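Local coordinates for protein lipocalin AI-4 (Rhodnius prolixus, PDB 5HA0) that binds leukotriene D4 in its lipocalin barrel and probably sequesters cysteinyl leukotrienes, which may help the blood-feeding bug counter host inflammation, at residues A[35-40]-A[120-125]. Sequence-based numbering, arbitrary orientation.
Sequences HSRDSE and KDNFLL. With LTD ((5~{S},6~{R},7~{E},9~{E},11~{Z},14~{Z})-6-[(2~{R})-2-azanyl-3-(2-hydroxy-2-oxoethylamino)-3-oxidanylidene-propyl]sulfanyl-5-oxidanyl-icosa-7,9,11,14-tetraenoic acid), chain B.
Ser36 and Leu124 form a non-hydrogen-bonded pair between the antiparallel strands 30-36 and 120-127, which lie side by side in the lipocalin (calycin) beta-barrel. The neighbouring pair, His35 with Leu125, is hydrogen-bonded: Leu125 N gives a nearly straight bond to His35 O (2.8 Å), while the return bond from His35 N to Leu125 O is weak. Past the end of strand 30-36, Arg37 N still bonds Phe123 O at 2.9 Å, in the carbonyl plane. In the side-chain packing of this ladder, Leu125 CD2 approaches the His35 ring obliquely, nearest ND1.

Asn122 then replaces the backbone ladder with its amide. Asn122 OD1 accepts from Asp38 N (2.9 Å), and Asn122 ND2 donates to Asp38 O (3.0 Å). Ser36 OG reaches the same Asp38 O from the opposite face of the carbonyl plane. The other N-H of Asn122 ND2 runs to the carboxylate oxygen O1 of leukotriene D4 at 2.9 Å, with an N-H...O angle of 170°. The turn after the strand thus fixes the amide that binds the ligand's C1 carboxylate. Arg110 NE and the backbone N of Lys61 also hydrogen-bond the ligand.

Beside Asp121 and Phe123, Arg37 holds two acids. Its chain bends at chi3 (67°), which brings the guanidinium over Asn122 CA. NE and NH2 grip the two oxygens of Asp38 side-on, and Arg37 NH2 also makes a salt bridge to Asp121 OD1 (2.9 Å). Both carboxylates are met from above their planes. This pairing probably eases the repulsion between the two aspartates. Tyr109 OH bonds Asp121 OD2. Arg37 NH1 sits at the edge of the Phe123 ring, 3.7 Å from Phe123 CD1. The same NH1 donates to a water that in turn donates to Asp121 OD2.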
loop_
_atom_site.group_PDB
_atom_site.type_symbol
_atom_site.label_atom_id
_atom_site.label_comp_id
_atom_site.label_asym_id
_atom_site.label_seq_id
_atom_site.Cartn_x
_atom_site.Cartn_y
_atom_site.Cartn_z
ATOM N N HIS A 35 -8.955 4.726 -2.996
ATOM C CA HIS A 35 -8.695 4.946 -4.422
ATOM C C HIS A 35 -7.439 4.223 -4.854
ATOM O O HIS A 35 -6.562 3.975 -4.037
ATOM C CB HIS A 35 -8.502 6.432 -4.748
ATOM C CG HIS A 35 -9.653 7.307 -4.382
ATOM N ND1 HIS A 35 -9.986 7.593 -3.075
ATOM C CD2 HIS A 35 -10.505 8.023 -5.154
ATOM C CE1 HIS A 35 -11.030 8.403 -3.059
ATOM N NE2 HIS A 35 -11.360 8.681 -4.307
ATOM N N SER A 36 -7.329 3.915 -6.139
ATOM C CA SER A 36 -6.094 3.345 -6.658
ATOM C C SER A 36 -5.959 3.665 -8.138
ATOM O O SER A 36 -6.951 3.936 -8.818
ATOM C CB SER A 36 -6.049 1.833 -6.424
ATOM O OG SER A 36 -7.152 1.196 -7.036
ATOM N N ARG A 37 -4.735 3.649 -8.647
ATOM C CA ARG A 37 -4.512 3.909 -10.063
ATOM C C ARG A 37 -5.214 2.867 -10.930
ATOM O O ARG A 37 -5.915 3.215 -11.886
ATOM C CB ARG A 37 -3.007 3.930 -10.367
ATOM C CG ARG A 37 -2.696 4.243 -11.815
ATOM C CD ARG A 37 -1.247 3.917 -12.181
ATOM N NE ARG A 37 -1.030 2.475 -12.130
ATOM C CZ ARG A 37 0.155 1.893 -11.992
ATOM N NH1 ARG A 37 1.258 2.630 -11.896
ATOM N NH2 ARG A 37 0.229 0.571 -11.941
ATOM N N ASP A 38 -5.021 1.598 -10.588
ATOM C CA ASP A 38 -5.612 0.471 -11.313
ATOM C C ASP A 38 -6.617 -0.172 -10.381
ATOM O O ASP A 38 -6.364 -0.271 -9.185
ATOM C CB ASP A 38 -4.557 -0.572 -11.726
ATOM C CG ASP A 38 -3.431 0.004 -12.563
ATOM O OD1 ASP A 38 -3.595 1.087 -13.159
ATOM O OD2 ASP A 38 -2.365 -0.652 -12.615
ATOM N N SER A 39 -7.748 -0.616 -10.916
ATOM C CA SER A 39 -8.740 -1.260 -10.066
ATOM C C SER A 39 -9.427 -2.407 -10.780
ATOM O O SER A 39 -9.445 -2.474 -12.004
ATOM C CB SER A 39 -9.771 -0.237 -9.576
ATOM O OG SER A 39 -10.499 0.343 -10.636
ATOM N N GLU A 40 -9.986 -3.309 -9.987
ATOM C CA GLU A 40 -10.749 -4.431 -10.500
ATOM C C GLU A 40 -12.228 -4.175 -10.280
ATOM O O GLU A 40 -12.598 -3.239 -9.565
ATOM C CB GLU A 40 -10.342 -5.727 -9.798
ATOM C CG GLU A 40 -8.872 -6.070 -9.906
ATOM C CD GLU A 40 -8.581 -7.494 -9.475
ATOM O OE1 GLU A 40 -8.680 -7.780 -8.260
ATOM O OE2 GLU A 40 -8.264 -8.329 -10.351
ATOM N N LYS A 120 3.123 -7.011 -10.800
ATOM C CA LYS A 120 1.946 -6.150 -10.860
ATOM C C LYS A 120 2.104 -5.076 -9.809
ATOM O O LYS A 120 2.424 -5.389 -8.662
ATOM C CB LYS A 120 0.658 -6.931 -10.590
ATOM C CG LYS A 120 0.167 -7.793 -11.719
ATOM C CD LYS A 120 -1.217 -8.320 -11.363
ATOM C CE LYS A 120 -1.871 -9.009 -12.532
ATOM N NZ LYS A 120 -3.251 -9.445 -12.190
ATOM N N ASP A 121 1.908 -3.816 -10.179
ATOM C CA ASP A 121 2.051 -2.748 -9.198
ATOM C C ASP A 121 0.856 -1.801 -9.226
ATOM O O ASP A 121 -0.083 -1.976 -10.016
ATOM C CB ASP A 121 3.379 -1.978 -9.376
ATOM C CG ASP A 121 3.481 -1.213 -10.681
ATOM O OD1 ASP A 121 2.514 -1.162 -11.463
ATOM O OD2 ASP A 121 4.567 -0.629 -10.914
ATOM N N ASN A 122 0.889 -0.810 -8.346
ATOM C CA ASN A 122 -0.227 0.102 -8.209
ATOM C C ASN A 122 0.168 1.279 -7.361
ATOM O O ASN A 122 1.131 1.196 -6.584
ATOM C CB ASN A 122 -1.419 -0.616 -7.576
ATOM C CG ASN A 122 -2.747 -0.153 -8.126
ATOM O OD1 ASN A 122 -2.845 0.894 -8.772
ATOM N ND2 ASN A 122 -3.795 -0.925 -7.847
ATOM N N PHE A 123 -0.563 2.377 -7.518
ATOM C CA PHE A 123 -0.511 3.445 -6.525
ATOM C C PHE A 123 -1.837 3.447 -5.794
ATOM O O PHE A 123 -2.902 3.333 -6.410
ATOM C CB PHE A 123 -0.218 4.804 -7.155
ATOM C CG PHE A 123 1.219 4.983 -7.569
ATOM C CD1 PHE A 123 1.649 4.584 -8.819
ATOM C CD2 PHE A 123 2.131 5.547 -6.692
ATOM C CE1 PHE A 123 2.977 4.763 -9.205
ATOM C CE2 PHE A 123 3.450 5.717 -7.063
ATOM C CZ PHE A 123 3.870 5.335 -8.322
ATOM N N LEU A 124 -1.755 3.572 -4.476
ATOM C CA LEU A 124 -2.900 3.394 -3.595
ATOM C C LEU A 124 -3.110 4.623 -2.739
ATOM O O LEU A 124 -2.160 5.146 -2.165
ATOM C CB LEU A 124 -2.680 2.189 -2.680
ATOM C CG LEU A 124 -2.261 0.867 -3.330
ATOM C CD1 LEU A 124 -1.956 -0.156 -2.241
ATOM C CD2 LEU A 124 -3.343 0.353 -4.244
ATOM N N LEU A 125 -4.349 5.082 -2.629
ATOM C CA LEU A 125 -4.663 6.142 -1.694
ATOM C C LEU A 125 -5.454 5.575 -0.525
ATOM O O LEU A 125 -6.577 5.048 -0.692
ATOM C CB LEU A 125 -5.460 7.264 -2.367
ATOM C CG LEU A 125 -5.824 8.435 -1.452
ATOM C CD1 LEU A 125 -4.568 9.151 -0.970
ATOM C CD2 LEU A 125 -6.772 9.417 -2.153
HETATM O O2 LTD B . -1.023 -3.725 -5.798
HETATM C C1 LTD B . -2.044 -3.811 -6.510
HETATM O O1 LTD B . -3.124 -3.261 -6.198
HETATM C C2 LTD B . -1.963 -4.601 -7.790
HETATM C C3 LTD B . -2.738 -5.907 -7.654
HETATM C C4 LTD B . -2.428 -6.605 -6.333
HETATM C C5 LTD B . -3.064 -7.988 -6.313
HETATM O O3 LTD B . -4.488 -7.876 -6.241
HETATM C C6 LTD B . -2.560 -8.827 -5.145
HETATM C C7 LTD B . -2.925 -8.214 -3.805
HETATM C C8 LTD B . -1.990 -7.796 -2.940
HETATM C C9 LTD B . -2.370 -7.226 -1.643
HETATM C C10 LTD B . -1.489 -6.938 -0.681
HETATM C C11 LTD B . -1.985 -6.390 0.583
HETATM C C12 LTD B . -1.245 -6.039 1.641
HETATM C C13 LTD B . 0.262 -6.124 1.715
HETATM C C14 LTD B . 0.892 -4.950 0.989
HETATM C C15 LTD B . 0.998 -3.719 1.498
HETATM C C16 LTD B . 0.502 -3.351 2.878
HETATM C C17 LTD B . -0.231 -2.014 2.847
HETATM C C18 LTD B . -0.494 -1.527 4.268
HETATM C C19 LTD B . -1.449 -0.343 4.304
HETATM C C20 LTD B . -1.660 0.121 5.731
HETATM O O32 LTD B . -7.396 -10.321 -0.891
HETATM C C21 LTD B . -6.351 -10.457 -1.556
HETATM O O31 LTD B . -5.808 -9.511 -2.158
HETATM C CA3 LTD B . -5.704 -11.813 -1.645
HETATM N N3 LTD B . -4.546 -11.780 -2.524
HETATM C C22 LTD B . -4.151 -12.899 -3.128
HETATM O O33 LTD B . -4.734 -13.958 -2.961
HETATM C CA2 LTD B . -2.948 -12.859 -4.029
HETATM C CB2 LTD B . -2.362 -11.455 -4.146
HETATM S SG2 LTD B . -3.308 -10.464 -5.315
HETATM N N2 LTD B . -3.343 -13.355 -5.362
HETATM O O HOH W 1 3.988 1.644 -12.034
HETATM O O HOH W 2 -2.018 -3.169 -11.433
#